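Local coordinates for protein beta-N-acetylhexosaminidase (Streptomyces plicatus, PDB 1JAK) that hydrolyses terminal N-acetylhexosamine residues from glycosides as a family 20 beta-N-acetylhexosaminidase, by substrate-assisted catalysis in an alpha/beta barrel, at residues Leu164-His169 with Gly200-Ile205; Arg69-Tyr74 with Gly142-Ala147; Ala395-Leu400 with Tyr424-Ala429. One frame throughout, in Å; residues are numbered along the deposited sequence.

Contact 1 (Leu164-His169 with Gly200-Ile205); sequences LDVSRH and GWRIAI. With IFG ((2R,3R,4S,5R)-2-acetamido-3,4-dihydroxy-5-hydroxymethyl-piperidine), chain F.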
# COMPACT_ATOMS: atom_id res chain seq x y z
N LEU A 164 4.50 -4.49 -0.94
CA LEU A 164 5.94 -4.52 -0.75
C LEU A 164 6.37 -5.96 -0.96
O LEU A 164 5.80 -6.88 -0.37
CB LEU A 164 6.36 -4.06 0.65
CG LEU A 164 7.88 -4.10 0.86
CD1 LEU A 164 8.57 -3.15 -0.11
CD2 LEU A 164 8.22 -3.72 2.30
N ASP A 165 7.36 -6.14 -1.83
CA ASP A 165 7.92 -7.45 -2.15
C ASP A 165 9.06 -7.69 -1.15
O ASP A 165 10.08 -7.01 -1.21
CB ASP A 165 8.46 -7.41 -3.59
CG ASP A 165 9.25 -8.65 -3.99
OD1 ASP A 165 9.41 -9.60 -3.19
OD2 ASP A 165 9.73 -8.67 -5.14
N VAL A 166 8.86 -8.62 -0.23
CA VAL A 166 9.90 -8.94 0.75
C VAL A 166 10.54 -10.28 0.42
O VAL A 166 11.32 -10.82 1.20
CB VAL A 166 9.35 -8.97 2.20
CG1 VAL A 166 8.85 -7.59 2.59
CG2 VAL A 166 8.22 -10.00 2.32
N SER A 167 10.22 -10.80 -0.77
CA SER A 167 10.75 -12.08 -1.23
C SER A 167 12.05 -11.94 -2.02
O SER A 167 13.01 -12.67 -1.78
CB SER A 167 9.71 -12.81 -2.09
OG SER A 167 8.56 -13.16 -1.34
N ARG A 168 12.09 -11.00 -2.96
CA ARG A 168 13.30 -10.80 -3.77
C ARG A 168 14.44 -10.32 -2.88
O ARG A 168 15.56 -10.82 -2.97
CB ARG A 168 13.00 -9.82 -4.91
CG ARG A 168 12.38 -10.53 -6.13
CD ARG A 168 11.31 -11.56 -5.75
NE ARG A 168 10.78 -12.24 -6.94
CZ ARG A 168 9.80 -11.77 -7.70
NH1 ARG A 168 9.22 -10.61 -7.41
NH2 ARG A 168 9.44 -12.42 -8.80
N HIS A 169 14.16 -9.35 -2.02
CA HIS A 169 15.12 -8.92 -1.01
C HIS A 169 14.28 -8.83 0.25
O HIS A 169 13.19 -8.27 0.24
CB HIS A 169 15.76 -7.56 -1.32
CG HIS A 169 16.88 -7.63 -2.31
ND1 HIS A 169 16.70 -7.37 -3.65
CD2 HIS A 169 18.19 -7.94 -2.16
CE1 HIS A 169 17.85 -7.51 -4.28
NE2 HIS A 169 18.77 -7.86 -3.40
N GLY A 200 12.81 -16.58 -2.13
CA GLY A 200 12.63 -16.64 -0.69
C GLY A 200 11.22 -16.91 -0.20
O GLY A 200 10.24 -16.53 -0.84
N TRP A 201 11.13 -17.58 0.95
CA TRP A 201 9.87 -17.89 1.60
C TRP A 201 10.00 -17.11 2.91
O TRP A 201 10.88 -17.40 3.71
CB TRP A 201 9.75 -19.39 1.87
CG TRP A 201 8.45 -19.73 2.50
CD1 TRP A 201 8.12 -19.61 3.82
CD2 TRP A 201 7.27 -20.16 1.82
NE1 TRP A 201 6.80 -19.93 4.00
CE2 TRP A 201 6.25 -20.27 2.79
CE3 TRP A 201 6.97 -20.45 0.48
CZ2 TRP A 201 4.95 -20.67 2.47
CZ3 TRP A 201 5.67 -20.85 0.16
CH2 TRP A 201 4.68 -20.96 1.15
N ARG A 202 9.11 -16.14 3.13
CA ARG A 202 9.25 -15.26 4.28
C ARG A 202 8.32 -15.38 5.49
O ARG A 202 8.27 -14.46 6.31
CB ARG A 202 9.23 -13.81 3.79
CG ARG A 202 10.14 -13.54 2.60
CD ARG A 202 11.61 -13.86 2.90
NE ARG A 202 12.47 -13.47 1.78
CZ ARG A 202 13.70 -13.95 1.58
NH1 ARG A 202 14.21 -14.84 2.42
NH2 ARG A 202 14.40 -13.56 0.52
N ILE A 203 7.58 -16.48 5.61
CA ILE A 203 6.70 -16.64 6.77
C ILE A 203 6.84 -18.05 7.32
O ILE A 203 6.74 -19.03 6.58
CB ILE A 203 5.21 -16.34 6.42
CG1 ILE A 203 4.34 -16.54 7.66
CG2 ILE A 203 4.75 -17.24 5.28
CD1 ILE A 203 4.66 -15.59 8.81
N ALA A 204 7.10 -18.16 8.62
CA ALA A 204 7.27 -19.46 9.24
C ALA A 204 5.98 -20.27 9.25
O ALA A 204 4.94 -19.80 9.70
CB ALA A 204 7.80 -19.30 10.67
N ILE A 205 6.06 -21.50 8.73
CA ILE A 205 4.92 -22.41 8.68
C ILE A 205 5.32 -23.62 9.53
O ILE A 205 6.26 -24.34 9.19
CB ILE A 205 4.66 -22.88 7.22
CG1 ILE A 205 4.38 -21.67 6.32
CG2 ILE A 205 3.50 -23.87 7.18
CD1 ILE A 205 3.16 -20.87 6.73
N1 IFG F . 6.18 -9.46 -12.76
C2 IFG F . 6.12 -10.36 -11.58
C3 IFG F . 6.79 -9.79 -10.26
C4 IFG F . 8.08 -8.99 -10.51
C5 IFG F . 7.80 -7.92 -11.57
C6 IFG F . 8.97 -7.00 -11.90
C7 IFG F . 3.77 -9.74 -11.19
C8 IFG F . 2.32 -10.00 -10.87
C9 IFG F . 7.30 -8.52 -12.89
N2 IFG F . 4.72 -10.72 -11.30
O7 IFG F . 4.09 -8.57 -11.36
O3 IFG F . 7.06 -10.87 -9.37
O4 IFG F . 9.08 -9.88 -11.00
O6 IFG F . 8.51 -5.78 -12.47
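Arg-202 reaches across to two successive backbone carbonyls, those of Val-166 and Ser-167. Its CB points toward 164-169, and CG lies alongside Val-166, 4.0 Å from Val-166 CG2 and 3.3 Å from Val-166 O. There the chain bends (chi2 -59°), which brings CD past that oxygen and lets NE donate to Val-166 O at 2.9 Å, on a lone pair in the carbonyl plane but bent at the hydrogen (136°). Beyond CZ, NH2 donates to Ser-167 O at 2.8 Å and 146°, tilted from that carbonyl's plane; NH2 also reaches Thr-218 O, and NH1 bonds Gly-226 O. Gly-200 CA lies 3.6 Å above the guanidinium, over its centre, and a CB on Gly-200 would run into Arg-202 CZ. The carbonyls belong to the turn leaving the C-terminal end of barrel strand 159-165, and Arg-202 comes from the loop after the neighbouring strand 190-194. Asp-165 shapes that turn: OD1 takes the backbone N-H groups of Ser-167 and Arg-168, the first making an Asx turn, while OD2 pairs with Arg-168 NH1. Arg-168, also paired with Asp-197, leads into the sugar pocket, where NH1 and NH2 each donate to O3 of the bound azasugar at 2.9 Å.

Contact 2 (Arg69-Tyr74 with Gly142-Ala147); sequences RPATGY and GPWLVA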
# COMPACT_ATOMS: atom_id res chain seq x y z
N ARG A 69 5.29 16.21 18.48
CA ARG A 69 6.20 16.52 19.58
C ARG A 69 7.66 16.80 19.24
O ARG A 69 8.23 17.78 19.74
CB ARG A 69 6.09 15.43 20.66
CG ARG A 69 4.80 15.54 21.48
CD ARG A 69 4.58 14.34 22.40
NE ARG A 69 3.29 14.43 23.08
CZ ARG A 69 2.64 13.39 23.60
NH1 ARG A 69 3.17 12.18 23.52
NH2 ARG A 69 1.47 13.56 24.21
N PRO A 70 8.30 15.97 18.40
CA PRO A 70 9.70 16.21 18.06
C PRO A 70 10.02 17.58 17.44
O PRO A 70 10.89 18.30 17.93
CB PRO A 70 10.02 15.06 17.10
CG PRO A 70 9.11 13.96 17.59
CD PRO A 70 7.82 14.71 17.81
N ALA A 71 9.31 17.93 16.37
CA ALA A 71 9.54 19.20 15.69
C ALA A 71 9.04 20.42 16.45
O ALA A 71 9.64 21.49 16.35
CB ALA A 71 8.91 19.16 14.29
N THR A 72 7.95 20.28 17.20
CA THR A 72 7.42 21.41 17.95
C THR A 72 8.12 21.52 19.30
O THR A 72 8.36 22.63 19.79
CB THR A 72 5.91 21.27 18.24
OG1 THR A 72 5.69 20.10 19.04
CG2 THR A 72 5.13 21.16 16.94
N GLY A 73 8.43 20.37 19.89
CA GLY A 73 9.06 20.35 21.19
C GLY A 73 8.00 20.52 22.27
O GLY A 73 8.31 20.49 23.46
N TYR A 74 6.75 20.69 21.84
CA TYR A 74 5.62 20.89 22.76
C TYR A 74 5.18 19.61 23.47
O TYR A 74 5.34 18.51 22.95
CB TYR A 74 4.40 21.44 22.01
CG TYR A 74 4.59 22.76 21.28
CD1 TYR A 74 5.61 23.64 21.63
CD2 TYR A 74 3.70 23.14 20.28
CE1 TYR A 74 5.74 24.88 20.99
CE2 TYR A 74 3.82 24.37 19.64
CZ TYR A 74 4.83 25.23 20.00
OH TYR A 74 4.93 26.45 19.36
N GLY A 142 8.96 26.99 13.92
CA GLY A 142 7.65 27.01 13.31
C GLY A 142 7.68 28.11 12.26
O GLY A 142 8.71 28.27 11.60
N PRO A 143 6.62 28.91 12.10
CA PRO A 143 5.33 28.89 12.82
C PRO A 143 4.51 27.65 12.46
O PRO A 143 4.56 27.18 11.32
CB PRO A 143 4.64 30.17 12.34
CG PRO A 143 5.76 31.02 11.82
CD PRO A 143 6.65 30.03 11.15
N TRP A 144 3.75 27.15 13.42
CA TRP A 144 2.92 25.96 13.19
C TRP A 144 1.53 26.40 12.75
O TRP A 144 0.54 26.24 13.47
CB TRP A 144 2.86 25.13 14.48
CG TRP A 144 4.23 24.80 14.98
CD1 TRP A 144 4.80 25.21 16.15
CD2 TRP A 144 5.23 24.05 14.28
NE1 TRP A 144 6.10 24.76 16.22
CE2 TRP A 144 6.39 24.04 15.09
CE3 TRP A 144 5.26 23.37 13.05
CZ2 TRP A 144 7.57 23.39 14.71
CZ3 TRP A 144 6.44 22.73 12.67
CH2 TRP A 144 7.57 22.74 13.50
N LEU A 145 1.46 26.94 11.54
CA LEU A 145 0.22 27.44 10.96
C LEU A 145 -0.58 26.41 10.17
O LEU A 145 -0.01 25.56 9.48
CB LEU A 145 0.54 28.63 10.05
CG LEU A 145 1.19 29.84 10.72
CD1 LEU A 145 1.71 30.80 9.66
CD2 LEU A 145 0.17 30.52 11.62
N VAL A 146 -1.90 26.52 10.28
CA VAL A 146 -2.82 25.64 9.57
C VAL A 146 -3.85 26.54 8.89
O VAL A 146 -4.66 27.18 9.57
CB VAL A 146 -3.55 24.68 10.53
CG1 VAL A 146 -4.47 23.76 9.73
CG2 VAL A 146 -2.53 23.86 11.31
N ALA A 147 -3.82 26.59 7.57
CA ALA A 147 -4.74 27.42 6.80
C ALA A 147 -6.17 27.34 7.33
O ALA A 147 -6.65 26.28 7.73
CB ALA A 147 -4.71 27.01 5.33
O HOH W 1 8.22 25.05 18.25
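Trp-144 lays its indole against the end of helix 55-72, with Thr-72 over one face, Tyr-74 OH at the edge and Ala-71 against the benzo ring. The methyl CG2 of Thr-72 makes a CH-pi contact with the five-membered ring, 3.8 Å from its centroid and 15° off the normal. On the opposite face Gly-142 CA sits over the ring's centre, 3.7 Å above the plane, so the indole is sandwiched between the helix and its own incoming loop. Ala-71 meets the benzo part: its CB is 3.9 Å from Trp-144 CH2, and its carbonyl O comes to 3.3 Å from CZ2. Thr-72 is also where the helix gives out. With its OG1 between the backbone N and carbonyl carbon (chi1 62°), the hydroxyl accepts from Tyr-74 N in an ST turn and also bonds Leu-68 O one turn back, leaving CG2 for the tryptophan; Gly-73 follows with positive phi. This joins the C-terminal end of helix 55-72 to the segment leading into the mixed sheet of family 20 domain 2, with a cis peptide bond before Pro-143. Tyr-74 meets the indole obliquely, ring planes at 82°, and brings its OH to the edge, 3.4 Å from Trp-144 CD1. The indole N-H is satisfied through a water, which accepts from Trp-144 NE1 at 2.9 Å and donates to Thr-72 O.

Contact 3 (Ala395-Leu400 with Tyr424-Ala429); sequences ADRTYL and YDWDPA. With IFG ((2R,3R,4S,5R)-2-acetamido-3,4-dihydroxy-5-hydroxymethyl-piperidine), chain F.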
# COMPACT_ATOMS: atom_id res chain seq x y z
N ALA A 395 1.16 -2.45 -14.95
CA ALA A 395 2.62 -2.50 -14.87
C ALA A 395 3.30 -1.28 -15.48
O ALA A 395 4.44 -0.96 -15.12
CB ALA A 395 3.14 -3.78 -15.51
N ASP A 396 2.63 -0.62 -16.42
CA ASP A 396 3.21 0.56 -17.05
C ASP A 396 2.63 1.84 -16.45
O ASP A 396 2.67 2.91 -17.07
CB ASP A 396 3.00 0.52 -18.57
CG ASP A 396 1.53 0.50 -18.97
OD1 ASP A 396 0.67 0.22 -18.11
OD2 ASP A 396 1.25 0.74 -20.16
N ARG A 397 2.10 1.73 -15.23
CA ARG A 397 1.51 2.87 -14.54
C ARG A 397 1.88 2.93 -13.06
O ARG A 397 2.47 3.91 -12.60
CB ARG A 397 -0.02 2.83 -14.62
CG ARG A 397 -0.59 2.82 -16.02
CD ARG A 397 -0.56 4.20 -16.64
NE ARG A 397 -1.16 4.18 -17.98
CZ ARG A 397 -1.38 5.27 -18.71
NH1 ARG A 397 -1.06 6.47 -18.23
NH2 ARG A 397 -1.91 5.16 -19.92
N THR A 398 1.52 1.89 -12.31
CA THR A 398 1.75 1.89 -10.87
C THR A 398 2.79 0.93 -10.29
O THR A 398 2.88 0.77 -9.07
CB THR A 398 0.43 1.67 -10.11
OG1 THR A 398 -0.02 0.32 -10.31
CG2 THR A 398 -0.64 2.63 -10.63
N TYR A 399 3.58 0.28 -11.15
CA TYR A 399 4.63 -0.60 -10.67
C TYR A 399 5.79 0.33 -10.30
O TYR A 399 6.47 0.88 -11.18
CB TYR A 399 5.04 -1.59 -11.77
CG TYR A 399 4.30 -2.90 -11.69
CD1 TYR A 399 2.96 -2.95 -11.29
CD2 TYR A 399 4.94 -4.10 -12.00
CE1 TYR A 399 2.28 -4.17 -11.18
CE2 TYR A 399 4.27 -5.33 -11.90
CZ TYR A 399 2.94 -5.35 -11.49
OH TYR A 399 2.29 -6.54 -11.35
N LEU A 400 6.01 0.52 -9.00
CA LEU A 400 7.04 1.43 -8.52
C LEU A 400 8.48 0.98 -8.76
O LEU A 400 9.41 1.76 -8.55
CB LEU A 400 6.81 1.72 -7.03
CG LEU A 400 5.43 2.31 -6.74
CD1 LEU A 400 5.19 2.34 -5.23
CD2 LEU A 400 5.32 3.73 -7.32
N TYR A 424 0.34 8.91 -12.98
CA TYR A 424 -0.82 9.61 -12.45
C TYR A 424 -1.97 9.89 -13.42
O TYR A 424 -3.14 9.82 -13.05
CB TYR A 424 -0.36 10.96 -11.87
CG TYR A 424 -1.48 11.89 -11.43
CD1 TYR A 424 -2.08 11.75 -10.18
CD2 TYR A 424 -1.94 12.91 -12.27
CE1 TYR A 424 -3.11 12.60 -9.77
CE2 TYR A 424 -2.98 13.76 -11.87
CZ TYR A 424 -3.55 13.60 -10.62
OH TYR A 424 -4.56 14.45 -10.20
N ASP A 425 -1.61 10.21 -14.66
CA ASP A 425 -2.58 10.61 -15.67
C ASP A 425 -3.53 9.60 -16.30
O ASP A 425 -3.48 9.36 -17.51
CB ASP A 425 -1.84 11.37 -16.76
CG ASP A 425 -2.65 12.53 -17.32
OD1 ASP A 425 -3.74 12.81 -16.78
OD2 ASP A 425 -2.18 13.15 -18.29
N TRP A 426 -4.41 9.02 -15.49
CA TRP A 426 -5.42 8.08 -15.98
C TRP A 426 -6.60 8.01 -15.01
O TRP A 426 -6.52 8.52 -13.89
CB TRP A 426 -4.82 6.69 -16.23
CG TRP A 426 -4.12 6.04 -15.07
CD1 TRP A 426 -2.91 6.39 -14.54
CD2 TRP A 426 -4.56 4.90 -14.33
NE1 TRP A 426 -2.58 5.54 -13.51
CE2 TRP A 426 -3.57 4.62 -13.36
CE3 TRP A 426 -5.70 4.08 -14.38
CZ2 TRP A 426 -3.69 3.56 -12.45
CZ3 TRP A 426 -5.82 3.03 -13.48
CH2 TRP A 426 -4.82 2.78 -12.53
N ASP A 427 -7.69 7.41 -15.46
CA ASP A 427 -8.91 7.29 -14.66
C ASP A 427 -9.29 5.83 -14.47
O ASP A 427 -9.64 5.14 -15.43
CB ASP A 427 -10.04 8.05 -15.37
CG ASP A 427 -11.36 8.01 -14.62
OD1 ASP A 427 -11.44 7.38 -13.55
OD2 ASP A 427 -12.33 8.62 -15.12
N PRO A 428 -9.24 5.32 -13.22
CA PRO A 428 -9.59 3.92 -12.96
C PRO A 428 -10.96 3.50 -13.50
O PRO A 428 -11.14 2.36 -13.93
CB PRO A 428 -9.52 3.83 -11.44
CG PRO A 428 -8.44 4.81 -11.09
CD PRO A 428 -8.77 5.99 -11.99
N ALA A 429 -11.92 4.42 -13.47
CA ALA A 429 -13.28 4.13 -13.92
C ALA A 429 -13.44 3.83 -15.41
O ALA A 429 -14.34 3.08 -15.80
CB ALA A 429 -14.20 5.28 -13.54
N1 IFG F . 6.18 -9.46 -12.76
C2 IFG F . 6.12 -10.36 -11.58
C3 IFG F . 6.79 -9.79 -10.26
C4 IFG F . 8.08 -8.99 -10.51
C5 IFG F . 7.80 -7.92 -11.57
C6 IFG F . 8.97 -7.00 -11.90
C7 IFG F . 3.77 -9.74 -11.19
C8 IFG F . 2.32 -10.00 -10.87
C9 IFG F . 7.30 -8.52 -12.89
N2 IFG F . 4.72 -10.72 -11.30
O7 IFG F . 4.09 -8.57 -11.36
O3 IFG F . 7.06 -10.87 -9.37
O4 IFG F . 9.08 -9.88 -11.00
O6 IFG F . 8.51 -5.78 -12.47
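The nearest CA atoms across the two loops, those of Arg-397 and Tyr-424, are 7.4 Å apart, and it is side chains that make the contact. Arg-397 and Trp-426 run past each other in opposite directions. The aliphatic part of the arginine lies over one face of the indole, CD making a CH-pi contact 4.1 Å from the centroid of the five-membered ring, while CB is 3.9 Å from Trp-426 NE1. The guanidinium is turned 43° from the indole plane. Thr-398 comes in at the indole edge, its CG2 3.7 Å from Trp-426 CZ2. The polar ends go elsewhere: Arg-397 NH2 to a salt bridge with Asp-370 and NH1 to Arg-422 O, Thr-398 OG1 to Glu-444 O, and the indole N-H to Ser-423 O. With an alanine here in place of Trp-426, Arg-397 CD would probably lose the ring face it lies over and Thr-398 CG2 its edge contact, opening a gap between the two loops. Next along the chain, Tyr-399 enters the sugar pocket and donates from OH to O7, the acetamido oxygen of the azasugar, at 2.7 Å. The contact thus lies between loops on both sides of helix 420-424, with Leu-472 of helix 465-474 against Trp-426, Val-469 of the same helix against Thr-398, and strand 440-447 touching Thr-398 through Pro-446.

Along the chain the contacts follow in series: contact 2, then contact 1, then contact 3. Contact 2 belongs to the family 20 domain 2 range, its centre 39 Å from contact 1 and 35 Å from contact 3; strand 145-153, which carries part of it, is followed directly by strand 159-165, the first of the barrel. Contacts 1 and 3 lie in the catalytic barrel: contact 1 joins loops after strands 159-165 and 190-194, contact 3 those after strand 389-392 and helix 420-424. Their centres are 26 Å apart and their nearest atoms about 8 Å, yet both join loops at the sugar site and each sends a residue to the same inhibitor, whereas contact 2 is remote from it.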